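Local coordinates for protein SusD homolog (Bacteroides ovatus, PDB 4F53) that probably binds glycans, perhaps mucin O-glycans, as a SusD-family lipoprotein of the bacterial outer membrane, at residues T77-D82 against A462-G467; G466-D471 against G508-T513. All blocks are in the same frame, centred on the assembly; numbering follows the deposited sequence.

How the contacts relate
From the N terminus the chain passes strand 62-64 and reaches 77-82, the loop that leads into helix 82-106. Contact 1 closes a span of nearly 380 residues, about half of it helix, when 462-467 returns to this loop. Contact 2 starts where contact 1 ends, sharing Gly466 and Gly467, and closes a short second span over helices 482-487 and 489-502. The two spans therefore follow one another without crossing. Their centres lie about 9 Å apart, and Asn463 of contact 1 probably hydrogen-bonds Asp471 and Val469 of contact 2. Tyr78 packs on Val469 and Pro80 on Met511, so three separate loops meet in one patch.

Contact 1 (T77-D82 against A462-G467); sequences TYNPSD and ANASGG
Tyr78 slants across the side chains of the 463-465 turn and meets them from CB to the ring. Tyr78 CB rests on Ser465 CB at 3.6 Å. With CG anti to the carbonyl carbon and beside the backbone N (chi1 -47°), the ring is carried to the amide of Asn463. Ring atom CD2 then comes 3.4 Å from Asn463 OD1, which sits at the ring edge near its plane; Tyr78 CE2, one atom further out, is 3.9 Å from Asn463 CG. Ring and amide planes stand 67° apart, so the two groups do not stack. Beyond the turn the ring continues onto Met460.

Asn463 OD1 is held from its own segment as well. It accepts hydrogen bonds from Ser465 OG, 2.5 Å from Asn463 OD1 in the carbonyl plane on a lone pair, and from Ser465 N, the bond that defines an Asx turn. These two bonds, with those made by ND2, fix how the amide is rotated beside the tyrosine.

The backbones are joined by one hydrogen bond, Ala464 N to Thr77 O at 2.8 Å, bent at the hydrogen (143°). Next to it Ala464 CB packs against Asn79 ND2 at 3.6 Å, and Thr77 CG2 lies 3.4 Å from Ala462 O. Thr77 OG1 donates to Asn79 OD1, which also accepts from Arg74 N, so the asparagine that covers Ala464 is itself steadied by its own loop.

A glycerol bound near the Tyr78 side chain may mark a pocket, though it need not be a sugar site. Neither segment is helix or strand where they touch: the contact joins the loop between strand 62-64 and helix 82-106 to the long one between helices 442-452 and 482-487.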
ATOM      1  N   THR A  77      -1.692  -0.724 -17.375  1.00 39.83           N
ATOM      2  CA  THR A  77      -2.437  -0.359 -18.584  1.00 39.67           C
ATOM      3  C   THR A  77      -3.813  -1.084 -18.625  1.00 41.29           C
ATOM      4  O   THR A  77      -4.524  -0.992 -19.610  1.00 41.58           O
ATOM      5  CB  THR A  77      -1.561  -0.584 -19.840  1.00 43.12           C
ATOM      6  OG1 THR A  77      -1.045  -1.918 -19.835  1.00 40.95           O
ATOM      7  CG2 THR A  77      -0.416   0.405 -19.916  1.00 35.90           C
ATOM      8  N   TYR A  78      -4.197  -1.744 -17.527  1.00 35.91           N
ATOM      9  CA  TYR A  78      -5.509  -2.382 -17.322  1.00 36.62           C
ATOM     10  C   TYR A  78      -5.767  -3.575 -18.228  1.00 44.22           C
ATOM     11  O   TYR A  78      -6.923  -3.960 -18.399  1.00 47.23           O
ATOM     12  CB  TYR A  78      -6.669  -1.352 -17.447  1.00 35.11           C
ATOM     13  CG  TYR A  78      -6.425  -0.066 -16.681  1.00 32.91           C
ATOM     14  CD1 TYR A  78      -6.126  -0.086 -15.319  1.00 33.92           C
ATOM     15  CD2 TYR A  78      -6.445   1.169 -17.325  1.00 32.54           C
ATOM     16  CE1 TYR A  78      -5.880   1.095 -14.613  1.00 33.79           C
ATOM     17  CE2 TYR A  78      -6.208   2.357 -16.624  1.00 31.65           C
ATOM     18  CZ  TYR A  78      -5.973   2.318 -15.261  1.00 38.21           C
ATOM     19  OH  TYR A  78      -5.807   3.489 -14.566  1.00 36.16           O
ATOM     20  N   ASN A  79      -4.711  -4.213 -18.727  1.00 40.37           N
ATOM     21  CA  ASN A  79      -4.843  -5.404 -19.565  1.00 41.44           C
ATOM     22  C   ASN A  79      -3.866  -6.515 -19.084  1.00 44.99           C
ATOM     23  O   ASN A  79      -3.152  -7.079 -19.920  1.00 46.27           O
ATOM     24  CB  ASN A  79      -4.614  -5.043 -21.072  1.00 40.85           C
ATOM     25  CG  ASN A  79      -3.233  -4.503 -21.407  1.00 47.28           C
ATOM     26  OD1 ASN A  79      -2.485  -4.031 -20.548  1.00 40.99           O
ATOM     27  ND2 ASN A  79      -2.858  -4.571 -22.665  1.00 38.04           N
ATOM     28  N   PRO A  80      -3.814  -6.892 -17.776  1.00 40.04           N
ATOM     29  CA  PRO A  80      -2.887  -7.976 -17.378  1.00 39.18           C
ATOM     30  C   PRO A  80      -3.344  -9.313 -17.945  1.00 43.78           C
ATOM     31  O   PRO A  80      -4.521  -9.473 -18.240  1.00 44.48           O
ATOM     32  CB  PRO A  80      -2.976  -7.968 -15.846  1.00 38.72           C
ATOM     33  CG  PRO A  80      -4.361  -7.463 -15.573  1.00 41.79           C
ATOM     34  CD  PRO A  80      -4.606  -6.425 -16.616  1.00 38.20           C
ATOM     35  N   SER A  81      -2.433 -10.267 -18.097  1.00 42.56           N
ATOM     36  CA  SER A  81      -2.789 -11.593 -18.618  1.00 44.22           C
ATOM     37  C   SER A  81      -3.596 -12.360 -17.556  1.00 49.17           C
ATOM     38  O   SER A  81      -3.616 -11.944 -16.394  1.00 48.48           O
ATOM     39  CB  SER A  81      -1.525 -12.362 -18.981  1.00 45.11           C
ATOM     40  OG  SER A  81      -0.749 -12.565 -17.807  1.00 50.32           O
ATOM     41  N   ASP A  82      -4.225 -13.474 -17.932  1.00 47.52           N
ATOM     42  CA  ASP A  82      -4.952 -14.326 -16.998  1.00 48.57           C
ATOM     43  C   ASP A  82      -4.018 -14.807 -15.858  1.00 53.36           C
ATOM     44  O   ASP A  82      -4.441 -14.808 -14.707  1.00 52.99           O
ATOM     45  CB  ASP A  82      -5.606 -15.506 -17.737  1.00 53.11           C
ATOM     46  CG  ASP A  82      -6.971 -15.196 -18.360  1.00 77.85           C
ATOM     47  OD1 ASP A  82      -7.609 -14.188 -17.950  1.00 79.78           O
ATOM     48  OD2 ASP A  82      -7.435 -15.999 -19.205  1.00 93.48           O
ATOM     49  N   ALA A 462      -1.593   5.080 -21.430  1.00 41.73           N
ATOM     50  CA  ALA A 462      -2.362   4.190 -22.278  1.00 42.61           C
ATOM     51  C   ALA A 462      -3.355   3.389 -21.430  1.00 47.08           C
ATOM     52  O   ALA A 462      -2.967   2.631 -20.545  1.00 45.93           O
ATOM     53  CB  ALA A 462      -1.438   3.253 -23.038  1.00 43.76           C
ATOM     54  N   ASN A 463      -4.638   3.585 -21.692  1.00 45.11           N
ATOM     55  CA  ASN A 463      -5.706   2.846 -21.049  1.00 43.56           C
ATOM     56  C   ASN A 463      -6.109   1.730 -22.020  1.00 46.76           C
ATOM     57  O   ASN A 463      -6.761   2.005 -23.020  1.00 47.54           O
ATOM     58  CB  ASN A 463      -6.869   3.794 -20.701  1.00 40.99           C
ATOM     59  CG  ASN A 463      -8.033   3.160 -19.998  1.00 48.01           C
ATOM     60  OD1 ASN A 463      -8.292   1.960 -20.112  1.00 41.44           O
ATOM     61  ND2 ASN A 463      -8.814   3.979 -19.316  1.00 39.40           N
ATOM     62  N   ALA A 464      -5.638   0.493 -21.771  1.00 42.57           N
ATOM     63  CA  ALA A 464      -5.952  -0.659 -22.622  1.00 43.27           C
ATOM     64  C   ALA A 464      -7.071  -1.541 -21.987  1.00 44.41           C
ATOM     65  O   ALA A 464      -7.135  -2.749 -22.230  1.00 44.97           O
ATOM     66  CB  ALA A 464      -4.693  -1.478 -22.889  1.00 44.05           C
ATOM     67  N   SER A 465      -7.974  -0.920 -21.210  1.00 39.22           N
ATOM     68  CA  SER A 465      -9.110  -1.625 -20.580  1.00 38.42           C
ATOM     69  C   SER A 465     -10.286  -1.834 -21.537  1.00 44.13           C
ATOM     70  O   SER A 465     -11.222  -2.548 -21.167  1.00 43.85           O
ATOM     71  CB  SER A 465      -9.620  -0.859 -19.374  1.00 38.25           C
ATOM     72  OG  SER A 465     -10.205   0.366 -19.776  1.00 39.57           O
ATOM     73  N   GLY A 466     -10.255  -1.170 -22.706  1.00 40.23           N
ATOM     74  CA  GLY A 466     -11.324  -1.219 -23.702  1.00 40.83           C
ATOM     75  C   GLY A 466     -12.541  -0.378 -23.357  1.00 45.00           C
ATOM     76  O   GLY A 466     -13.572  -0.495 -24.013  1.00 46.42           O
ATOM     77  N   GLY A 467     -12.432   0.461 -22.320  1.00 40.66           N
ATOM     78  CA  GLY A 467     -13.517   1.331 -21.885  1.00 40.63           C
ATOM     79  C   GLY A 467     -14.061   0.967 -20.518  1.00 44.11           C
ATOM     80  O   GLY A 467     -14.943   1.661 -19.987  1.00 41.26           O
TER

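Contact 2 (G466-D471 against G508-T513); sequences GGIVND and GDTMAT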
ATOM      1  N   GLY A 466     -10.255  -1.170 -22.706  1.00 40.23           N
ATOM      2  CA  GLY A 466     -11.324  -1.219 -23.702  1.00 40.83           C
ATOM      3  C   GLY A 466     -12.541  -0.378 -23.357  1.00 45.00           C
ATOM      4  O   GLY A 466     -13.572  -0.495 -24.013  1.00 46.42           O
ATOM      5  N   GLY A 467     -12.432   0.461 -22.320  1.00 40.66           N
ATOM      6  CA  GLY A 467     -13.517   1.331 -21.885  1.00 40.63           C
ATOM      7  C   GLY A 467     -14.061   0.967 -20.518  1.00 44.11           C
ATOM      8  O   GLY A 467     -14.943   1.661 -19.987  1.00 41.26           O
ATOM      9  N   ILE A 468     -13.532  -0.130 -19.928  1.00 41.59           N
ATOM     10  CA  ILE A 468     -13.972  -0.574 -18.603  1.00 40.49           C
ATOM     11  C   ILE A 468     -13.558   0.438 -17.544  1.00 45.30           C
ATOM     12  O   ILE A 468     -14.380   0.831 -16.735  1.00 46.39           O
ATOM     13  CB  ILE A 468     -13.455  -2.007 -18.246  1.00 42.46           C
ATOM     14  CG1 ILE A 468     -14.059  -3.073 -19.201  1.00 44.67           C
ATOM     15  CG2 ILE A 468     -13.743  -2.333 -16.762  1.00 40.22           C
ATOM     16  CD1 ILE A 468     -13.907  -4.504 -18.777  1.00 54.33           C
ATOM     17  N   VAL A 469     -12.284   0.839 -17.542  1.00 42.64           N
ATOM     18  CA  VAL A 469     -11.697   1.715 -16.533  1.00 40.14           C
ATOM     19  C   VAL A 469     -11.775   3.190 -16.969  1.00 45.37           C
ATOM     20  O   VAL A 469     -11.343   3.563 -18.061  1.00 44.57           O
ATOM     21  CB  VAL A 469     -10.237   1.275 -16.226  1.00 41.59           C
ATOM     22  CG1 VAL A 469      -9.555   2.225 -15.251  1.00 38.64           C
ATOM     23  CG2 VAL A 469     -10.193  -0.154 -15.692  1.00 41.51           C
ATOM     24  N   ASN A 470     -12.340   4.007 -16.094  1.00 43.39           N
ATOM     25  CA  ASN A 470     -12.419   5.455 -16.253  1.00 44.89           C
ATOM     26  C   ASN A 470     -11.046   6.053 -15.905  1.00 49.60           C
ATOM     27  O   ASN A 470     -10.476   5.702 -14.873  1.00 49.52           O
ATOM     28  CB  ASN A 470     -13.518   6.027 -15.345  1.00 47.85           C
ATOM     29  CG  ASN A 470     -13.516   7.525 -15.279  1.00 69.25           C
ATOM     30  OD1 ASN A 470     -12.895   8.117 -14.398  1.00 73.60           O
ATOM     31  ND2 ASN A 470     -14.159   8.172 -16.235  1.00 57.38           N
ATOM     32  N   ASP A 471     -10.544   6.966 -16.742  1.00 46.79           N
ATOM     33  CA  ASP A 471      -9.223   7.584 -16.627  1.00 46.14           C
ATOM     34  C   ASP A 471      -9.019   8.372 -15.335  1.00 48.68           C
ATOM     35  O   ASP A 471      -7.944   8.291 -14.780  1.00 47.94           O
ATOM     36  CB  ASP A 471      -8.934   8.491 -17.827  1.00 49.96           C
ATOM     37  CG  ASP A 471      -8.674   7.737 -19.126  1.00 66.82           C
ATOM     38  OD1 ASP A 471      -8.068   6.643 -19.068  1.00 68.25           O
ATOM     39  OD2 ASP A 471      -9.074   8.248 -20.200  1.00 76.08           O
ATOM     40  N   GLY A 508     -20.113  -4.468 -12.330  1.00 42.78           N
ATOM     41  CA  GLY A 508     -19.881  -5.901 -12.519  1.00 43.14           C
ATOM     42  C   GLY A 508     -18.571  -6.357 -11.916  1.00 46.35           C
ATOM     43  O   GLY A 508     -17.909  -5.593 -11.186  1.00 42.40           O
ATOM     44  N   ASP A 509     -18.160  -7.598 -12.232  1.00 43.63           N
ATOM     45  CA  ASP A 509     -16.888  -8.125 -11.742  1.00 41.92           C
ATOM     46  C   ASP A 509     -15.781  -7.574 -12.624  1.00 47.17           C
ATOM     47  O   ASP A 509     -15.213  -8.284 -13.463  1.00 47.67           O
ATOM     48  CB  ASP A 509     -16.888  -9.666 -11.693  1.00 44.47           C
ATOM     49  CG  ASP A 509     -15.620 -10.282 -11.133  1.00 45.33           C
ATOM     50  OD1 ASP A 509     -14.877  -9.572 -10.398  1.00 43.97           O
ATOM     51  OD2 ASP A 509     -15.361 -11.458 -11.428  1.00 49.70           O
ATOM     52  N   THR A 510     -15.512  -6.265 -12.464  1.00 42.25           N
ATOM     53  CA  THR A 510     -14.499  -5.581 -13.247  1.00 40.94           C
ATOM     54  C   THR A 510     -13.634  -4.715 -12.325  1.00 43.68           C
ATOM     55  O   THR A 510     -13.898  -4.608 -11.121  1.00 42.84           O
ATOM     56  CB  THR A 510     -15.137  -4.724 -14.367  1.00 47.94           C
ATOM     57  OG1 THR A 510     -15.678  -3.537 -13.821  1.00 45.36           O
ATOM     58  CG2 THR A 510     -16.197  -5.458 -15.209  1.00 47.07           C
HETATM   59  N   MSE A 511     -12.649  -4.044 -12.920  1.00 37.73           N
HETATM   60  CA  MSE A 511     -11.773  -3.108 -12.234  1.00 35.94           C
HETATM   61  C   MSE A 511     -12.485  -1.796 -11.862  1.00 39.65           C
HETATM   62  O   MSE A 511     -11.948  -1.017 -11.081  1.00 39.07           O
HETATM   63  CB  MSE A 511     -10.586  -2.784 -13.140  1.00 37.41           C
HETATM   64  CG  MSE A 511      -9.565  -3.897 -13.220  1.00 44.22           C
HETATM   65 SE   MSE A 511      -8.026  -3.273 -14.242  0.75 51.87          SE
HETATM   66  CE  MSE A 511      -6.915  -4.911 -14.199  1.00 49.18           C
ATOM     67  N   ALA A 512     -13.696  -1.556 -12.406  1.00 36.09           N
ATOM     68  CA  ALA A 512     -14.430  -0.303 -12.270  1.00 32.84           C
ATOM     69  C   ALA A 512     -15.341  -0.277 -11.067  1.00 37.60           C
ATOM     70  O   ALA A 512     -15.723   0.822 -10.628  1.00 36.10           O
ATOM     71  CB  ALA A 512     -15.222  -0.039 -13.543  1.00 33.55           C
ATOM     72  N   THR A 513     -15.695  -1.468 -10.526  1.00 34.74           N
ATOM     73  CA  THR A 513     -16.593  -1.566  -9.382  1.00 34.34           C
ATOM     74  C   THR A 513     -15.920  -1.133  -8.100  1.00 36.69           C
ATOM     75  O   THR A 513     -14.797  -1.532  -7.822  1.00 35.12           O
ATOM     76  CB  THR A 513     -17.187  -2.979  -9.245  1.00 39.63           C
ATOM     77  OG1 THR A 513     -17.987  -3.209 -10.380  1.00 39.49           O
ATOM     78  CG2 THR A 513     -18.081  -3.160  -7.996  1.00 32.07           C
TER
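A small, largely apolar contact between two loops joins 466-471, in the connection between helices 442-452 and 482-487, to 508-513, which follows helix 489-502 near the C terminus. Aliphatic carbons do most of the touching. In Ile468 a chi1 of -65° puts CG1 beside the backbone N and turns CG2 anti to that N, and this CG2 methyl lies 3.7 Å from both CB and OG1 of Thr510. The two side chains meet at a slant. Ile468 CG2 is also 4.2 Å from Ala512 CB, which presses on the backbone as well, at 3.4 Å from Ile468 O. One branch of the isoleucine thus lies over both Thr510 and Ala512.

Val469 takes the buried side of the contact. Its CG2 packs on CB of the selenomethionine Met511 at 3.7 Å, with Met511 SE 4.1 Å from Val469 CG2. The Met511 chain, extended beyond CG, leads its end away from 466-471, and the side chain also touches Met478.

The surface that receives Ile468 is shaped by an ST turn: Thr510 OG1 accepts from Ala512 N at 3.1 Å in a nearly straight bond (159°) that links the two residues under the isoleucine. The hydroxyl's stronger partner is Arg507 O, so its polar bonds are made within its own loop. A valine here would probably leave Ala512 N without its side-chain acceptor and Arg507 O without the hydroxyl, so that the turn under Ile468 is less firmly held.

Further along, Thr513 OG1 donates to Gly508 O on a lone pair in the carbonyl plane, linking the ends of 508-513. Arg477 bonds Thr510 O and forms a salt bridge with Asp509, tying this loop to the chain just beyond 466-471.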